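Local coordinates for FMN-binding protein (Syntrophomonas wolfei subsp. wolfei, PDB 3IN6) that is a flavoprotein, probably of the split-barrel type, that binds flavin mononucleotide between its two subunits; its substrate is not established, at residues T59-R64 against F112-K117; V81-L86 against G95-V100. One frame throughout, in Å; residues are numbered along the deposited sequence.

Overall arrangement
The two contacts lie with their centres about 18 Å apart on one antiparallel sheet of the chain. Interaction 2 pairs strands 79-87 and 92-106 of a hairpin near the middle of that sheet; interaction 1 sets helix 110-120 against strand 59-64, with strand 131-141 lying between strands 92-106 and 59-64. Along the sequence the order is 59-64, 81-86, 95-100, 112-117, so the hairpin falls between the two halves of interaction 1. I60 joins them directly: its CD1 is 3.5 Å from V98 CG1. Each contact reaches a different FMN, the ring through A63 and the phosphate through R97, and each flavin is bound by residues of both subunits.

Interaction 1 of 2, residues T59-R64 against F112-K117; sequences TIICAR and FDRIKK. With FMN (flavin mononucleotide), chain C.
I115 of helix 110-120 packs on I61 and A63 of strand 59-64, a helix laid on a beta sheet, the axes of the two short segments crossing at -64°. Its CG1 lies anti to the backbone N (chi1 -157°), which sends that branch to the strand, where it sits 3.7 Å from A63 CB and closer still to the A63 backbone N. The side chains of I61 and I115 run antiparallel alongside one another, with I61 CD1 reaching back to I115 CB at 3.9 Å. That same methyl also meets R114 CG at 3.9 Å, the R114 stem lying roughly perpendicular to I61; beyond this aliphatic part R114 turns away, its NE in a salt bridge with E53. Cutting I115 back to an alanine removes both branches beyond CB, and would probably open a gap against A63 and take from I61 part of its packing. I115 also touches C132 on the neighbouring strand 131-141, as does F112, so the helix packs on two strands of the sheet. The strand's link to the flavin is a backbone one: FMN N3 donates to A63 O over 2.9 Å, with an N-H...O angle of 161°.

Interaction 2 of 2, residues V81-L86 against G95-V100; sequences VFMVLL and GIRVYV. With FMN (flavin mononucleotide), chain E.
V81 and Y99 face each other as a non-hydrogen-bonded antiparallel pair, and their side chains project from the same face, flank to flank. V81 CG2 stands over the centre of the Y99 ring, 3.7 Å from the centroid and 14° off its normal, a CH-pi contact. With CG2 anti to the backbone N (chi1 58° for CG1), the methyl is carried onto the ring face, while Y99 OH bonds to N45 of the second subunit.

The tight part is the paired backbone together with the V81-Y99 contact. F82 with V98 and V84 with I96 form hydrogen-bonded pairs, each closed by two N-H...O bonds; F82 N reaches V98 O at 2.8 Å and V84 N reaches I96 O at 3.0 Å. CA-H...O contacts, such as R97 CA to F82 O at 3.4 Å, fill in between. G95 suits its place opposite L85, since a CB there would collide with V84 O.

On the face of F82, V84, I96 and V98 the packing is looser: V84 CB and I96 CG2 are 4.1 Å apart. V100 CG1 meets the F82 ring at its edge, 3.9 Å from CD2. Toward the turn of the hairpin the contact thins out: L85, partly exposed, faces a glycine.

On the other face, beside V81 and Y99, R97 leaves the sheet for the flavin. Its NH1 donates to FMN O2P over 3.1 Å, the phosphate lying at the guanidinium edge; NH2 bonds P142 O, and NH1 also bonds I46 O of the second subunit. The whole is an antiparallel beta hairpin supplying an arginine to an FMN phosphate site shared between subunits.

Interaction 1 of 2, residues T59-R64 against F112-K117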
# COMPACT_ATOMS: atom_id res chain seq x y z
N THR A 59 6.53 -18.26 4.50
CA THR A 59 7.12 -17.29 5.42
C THR A 59 7.76 -16.06 4.77
O THR A 59 8.42 -16.17 3.75
CB THR A 59 8.24 -17.97 6.25
OG1 THR A 59 7.75 -19.17 6.86
CG2 THR A 59 8.82 -17.05 7.31
N ILE A 60 7.55 -14.90 5.38
CA ILE A 60 8.27 -13.67 4.99
C ILE A 60 8.88 -13.14 6.29
O ILE A 60 8.21 -13.09 7.33
CB ILE A 60 7.38 -12.59 4.31
CG1 ILE A 60 6.95 -13.03 2.92
CG2 ILE A 60 8.17 -11.28 4.15
CD1 ILE A 60 5.88 -12.14 2.32
N ILE A 61 10.16 -12.81 6.23
CA ILE A 61 10.85 -12.20 7.36
C ILE A 61 11.25 -10.80 6.92
O ILE A 61 11.50 -10.52 5.75
CB ILE A 61 12.05 -13.00 7.93
CG1 ILE A 61 13.14 -13.24 6.88
CG2 ILE A 61 11.58 -14.34 8.50
CD1 ILE A 61 14.47 -13.67 7.52
N CYS A 62 11.32 -9.93 7.91
CA CYS A 62 11.49 -8.54 7.66
C CYS A 62 12.25 -7.88 8.81
O CYS A 62 11.99 -8.18 9.99
CB CYS A 62 10.05 -8.03 7.56
SG CYS A 62 9.75 -6.35 7.78
N ALA A 63 13.19 -7.01 8.46
CA ALA A 63 13.96 -6.27 9.45
C ALA A 63 13.14 -5.09 9.92
O ALA A 63 12.65 -4.31 9.11
CB ALA A 63 15.26 -5.78 8.86
N ARG A 64 12.97 -4.94 11.23
CA ARG A 64 12.29 -3.78 11.74
C ARG A 64 13.30 -2.84 12.42
O ARG A 64 13.84 -3.15 13.50
CB ARG A 64 11.15 -4.18 12.67
CG ARG A 64 10.24 -3.01 13.04
CD ARG A 64 10.67 -2.44 14.35
NE ARG A 64 10.16 -1.10 14.63
CZ ARG A 64 10.05 -0.61 15.86
NH1 ARG A 64 10.39 -1.35 16.91
NH2 ARG A 64 9.59 0.62 16.05
N PHE A 112 16.38 -14.02 12.87
CA PHE A 112 17.05 -12.77 13.23
C PHE A 112 18.42 -12.70 12.57
O PHE A 112 18.78 -11.69 11.96
CB PHE A 112 17.17 -12.67 14.76
CG PHE A 112 17.76 -11.38 15.24
CD1 PHE A 112 16.95 -10.28 15.47
CD2 PHE A 112 19.12 -11.27 15.48
CE1 PHE A 112 17.49 -9.09 15.92
CE2 PHE A 112 19.66 -10.07 15.93
CZ PHE A 112 18.85 -8.99 16.15
N ASP A 113 19.18 -13.78 12.70
CA ASP A 113 20.51 -13.87 12.10
C ASP A 113 20.44 -13.72 10.58
O ASP A 113 21.22 -13.01 9.97
CB ASP A 113 21.17 -15.21 12.47
CG ASP A 113 21.55 -15.31 13.96
OD1 ASP A 113 21.52 -14.29 14.69
OD2 ASP A 113 21.90 -16.43 14.38
N ARG A 114 19.48 -14.41 9.98
CA ARG A 114 19.29 -14.35 8.54
C ARG A 114 19.00 -12.92 8.06
O ARG A 114 19.69 -12.42 7.18
CB ARG A 114 18.13 -15.28 8.16
CG ARG A 114 17.86 -15.42 6.68
CD ARG A 114 19.03 -16.06 5.95
NE ARG A 114 18.69 -16.30 4.56
CZ ARG A 114 19.50 -16.85 3.66
NH1 ARG A 114 20.73 -17.24 4.00
NH2 ARG A 114 19.08 -17.01 2.42
N ILE A 115 18.00 -12.27 8.65
CA ILE A 115 17.65 -10.91 8.22
C ILE A 115 18.75 -9.89 8.54
O ILE A 115 18.85 -8.86 7.87
CB ILE A 115 16.30 -10.44 8.83
CG1 ILE A 115 15.67 -9.34 7.97
CG2 ILE A 115 16.48 -9.96 10.27
CD1 ILE A 115 15.25 -9.78 6.57
N LYS A 116 19.56 -10.17 9.56
CA LYS A 116 20.66 -9.28 9.94
C LYS A 116 21.69 -9.24 8.82
O LYS A 116 22.12 -8.16 8.40
CB LYS A 116 21.31 -9.74 11.26
CG LYS A 116 22.46 -8.87 11.74
N LYS A 117 22.08 -10.43 8.35
CA LYS A 117 23.03 -10.56 7.24
C LYS A 117 22.57 -9.73 6.05
O LYS A 117 23.34 -8.96 5.49
CB LYS A 117 23.16 -12.03 6.83
CG LYS A 117 23.73 -12.93 7.91
N1 FMN C . 11.86 0.44 7.63
C2 FMN C . 11.88 -0.81 8.22
O2 FMN C . 11.64 -0.92 9.43
N3 FMN C . 12.18 -1.93 7.46
C4 FMN C . 12.46 -1.82 6.10
O4 FMN C . 12.72 -2.84 5.45
C4A FMN C . 12.45 -0.55 5.51
N5 FMN C . 12.73 -0.39 4.15
C5A FMN C . 12.72 0.86 3.55
C6 FMN C . 13.00 0.98 2.18
C7 FMN C . 13.00 2.23 1.57
C7M FMN C . 13.31 2.33 0.10
C8 FMN C . 12.70 3.38 2.31
C8M FMN C . 12.67 4.74 1.66
C9 FMN C . 12.41 3.26 3.68
C9A FMN C . 12.42 2.00 4.31
N10 FMN C . 12.13 1.85 5.68
C10 FMN C . 12.15 0.59 6.27
C1' FMN C . 11.81 3.05 6.54
C2' FMN C . 10.32 3.25 6.77
O2' FMN C . 9.63 3.31 5.54
C3' FMN C . 10.11 4.53 7.60
O3' FMN C . 10.56 4.28 8.92
C4' FMN C . 8.66 5.02 7.62
O4' FMN C . 8.61 6.32 8.18
C5' FMN C . 7.75 4.12 8.45
O5' FMN C . 6.43 4.60 8.37
P FMN C . 5.36 4.37 9.56
O1P FMN C . 5.70 5.21 10.76
O2P FMN C . 5.30 2.91 10.01
O3P FMN C . 4.08 4.86 8.98

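Interaction 2 of 2, residues V81-L86 against G95-V100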
# COMPACT_ATOMS: atom_id res chain seq x y z
N VAL A 81 -0.51 -6.57 4.42
CA VAL A 81 -0.34 -6.98 3.05
C VAL A 81 0.85 -6.28 2.42
O VAL A 81 0.94 -5.05 2.44
CB VAL A 81 -1.60 -6.74 2.16
CG1 VAL A 81 -2.05 -5.25 2.15
CG2 VAL A 81 -1.34 -7.27 0.74
N PHE A 82 1.77 -7.07 1.89
CA PHE A 82 2.91 -6.54 1.19
C PHE A 82 2.51 -6.39 -0.25
O PHE A 82 1.71 -7.17 -0.78
CB PHE A 82 4.10 -7.49 1.20
CG PHE A 82 4.84 -7.54 2.48
CD1 PHE A 82 5.82 -6.60 2.77
CD2 PHE A 82 4.60 -8.55 3.39
CE1 PHE A 82 6.54 -6.65 3.94
CE2 PHE A 82 5.32 -8.62 4.57
CZ PHE A 82 6.30 -7.67 4.84
N MSE A 83 3.07 -5.37 -0.88
CA MSE A 83 2.90 -5.20 -2.29
C MSE A 83 4.20 -4.76 -2.88
O MSE A 83 4.87 -3.89 -2.33
CB MSE A 83 1.83 -4.16 -2.67
CG MSE A 83 1.78 -3.96 -4.23
SE MSE A 83 0.42 -2.81 -4.96
CE MSE A 83 -1.02 -4.04 -5.25
N VAL A 84 4.56 -5.38 -4.00
CA VAL A 84 5.70 -4.95 -4.81
C VAL A 84 5.05 -4.51 -6.11
O VAL A 84 4.14 -5.21 -6.59
CB VAL A 84 6.69 -6.07 -5.13
CG1 VAL A 84 7.77 -5.58 -6.16
CG2 VAL A 84 7.33 -6.60 -3.87
N LEU A 85 5.55 -3.41 -6.68
CA LEU A 85 4.99 -2.84 -7.89
C LEU A 85 6.12 -2.25 -8.73
O LEU A 85 6.80 -1.32 -8.31
CB LEU A 85 4.02 -1.72 -7.51
CG LEU A 85 3.18 -1.13 -8.64
CD1 LEU A 85 2.25 -2.19 -9.20
CD2 LEU A 85 2.38 0.06 -8.12
N LEU A 86 6.36 -2.82 -9.89
CA LEU A 86 7.40 -2.29 -10.77
C LEU A 86 6.71 -1.48 -11.85
O LEU A 86 5.71 -1.92 -12.42
CB LEU A 86 8.25 -3.41 -11.36
CG LEU A 86 9.19 -4.08 -10.35
CD1 LEU A 86 9.90 -5.29 -10.93
CD2 LEU A 86 10.22 -3.09 -9.77
N GLY A 95 4.28 -6.91 -10.73
CA GLY A 95 4.08 -6.74 -9.29
C GLY A 95 3.36 -7.90 -8.65
O GLY A 95 2.97 -8.83 -9.31
N ILE A 96 3.17 -7.83 -7.34
CA ILE A 96 2.49 -8.92 -6.63
C ILE A 96 1.94 -8.37 -5.33
O ILE A 96 2.40 -7.33 -4.83
CB ILE A 96 3.50 -10.05 -6.31
CG1 ILE A 96 2.82 -11.36 -5.88
CG2 ILE A 96 4.54 -9.56 -5.24
CD1 ILE A 96 2.07 -12.11 -7.00
N ARG A 97 0.94 -9.07 -4.79
CA ARG A 97 0.38 -8.74 -3.49
C ARG A 97 0.49 -9.98 -2.65
O ARG A 97 0.01 -11.04 -3.04
CB ARG A 97 -1.07 -8.32 -3.58
CG ARG A 97 -1.27 -6.94 -4.11
CD ARG A 97 -2.74 -6.58 -4.21
NE ARG A 97 -3.49 -7.42 -5.15
CZ ARG A 97 -4.78 -7.27 -5.41
NH1 ARG A 97 -5.50 -6.32 -4.83
NH2 ARG A 97 -5.38 -8.09 -6.27
N VAL A 98 1.15 -9.85 -1.49
CA VAL A 98 1.29 -10.95 -0.58
C VAL A 98 0.65 -10.60 0.77
O VAL A 98 1.14 -9.72 1.49
CB VAL A 98 2.78 -11.29 -0.35
CG1 VAL A 98 2.90 -12.53 0.48
CG2 VAL A 98 3.54 -11.46 -1.70
N TYR A 99 -0.43 -11.32 1.11
CA TYR A 99 -1.17 -11.11 2.36
C TYR A 99 -0.61 -11.94 3.48
O TYR A 99 -0.40 -13.15 3.33
CB TYR A 99 -2.65 -11.44 2.15
CG TYR A 99 -3.29 -10.59 1.09
CD1 TYR A 99 -3.11 -10.88 -0.25
CD2 TYR A 99 -4.10 -9.52 1.42
CE1 TYR A 99 -3.69 -10.13 -1.22
CE2 TYR A 99 -4.67 -8.74 0.44
CZ TYR A 99 -4.48 -9.07 -0.88
OH TYR A 99 -5.04 -8.32 -1.88
N VAL A 100 -0.43 -11.31 4.64
CA VAL A 100 0.28 -11.93 5.72
C VAL A 100 -0.36 -11.75 7.11
O VAL A 100 -1.21 -10.91 7.33
CB VAL A 100 1.71 -11.33 5.81
CG1 VAL A 100 2.55 -11.65 4.55
CG2 VAL A 100 1.64 -9.80 6.05
N1 FMN E . -9.64 0.33 -10.50
C2 FMN E . -10.54 1.27 -10.07
O2 FMN E . -11.64 0.91 -9.64
N3 FMN E . -10.20 2.62 -10.13
C4 FMN E . -8.96 3.01 -10.61
O4 FMN E . -8.66 4.20 -10.67
C4A FMN E . -8.05 2.05 -11.05
N5 FMN E . -6.82 2.43 -11.54
C5A FMN E . -5.93 1.47 -11.97
C6 FMN E . -4.69 1.89 -12.46
C7 FMN E . -3.76 0.95 -12.91
C7M FMN E . -2.44 1.42 -13.43
C8 FMN E . -4.07 -0.41 -12.85
C8M FMN E . -3.07 -1.43 -13.32
C9 FMN E . -5.31 -0.83 -12.35
C9A FMN E . -6.26 0.11 -11.91
N10 FMN E . -7.51 -0.27 -11.40
C10 FMN E . -8.40 0.70 -10.99
C1' FMN E . -7.95 -1.72 -11.33
C2' FMN E . -7.84 -2.32 -9.93
O2' FMN E . -6.53 -2.18 -9.44
C3' FMN E . -8.26 -3.79 -9.98
O3' FMN E . -9.66 -3.83 -10.19
C4' FMN E . -7.85 -4.58 -8.72
O4' FMN E . -7.94 -5.97 -8.92
C5' FMN E . -8.75 -4.24 -7.55
O5' FMN E . -8.31 -4.92 -6.40
P FMN E . -9.33 -5.38 -5.25
O1P FMN E . -10.00 -4.17 -4.66
O2P FMN E . -8.52 -6.08 -4.19
O3P FMN E . -10.37 -6.35 -5.80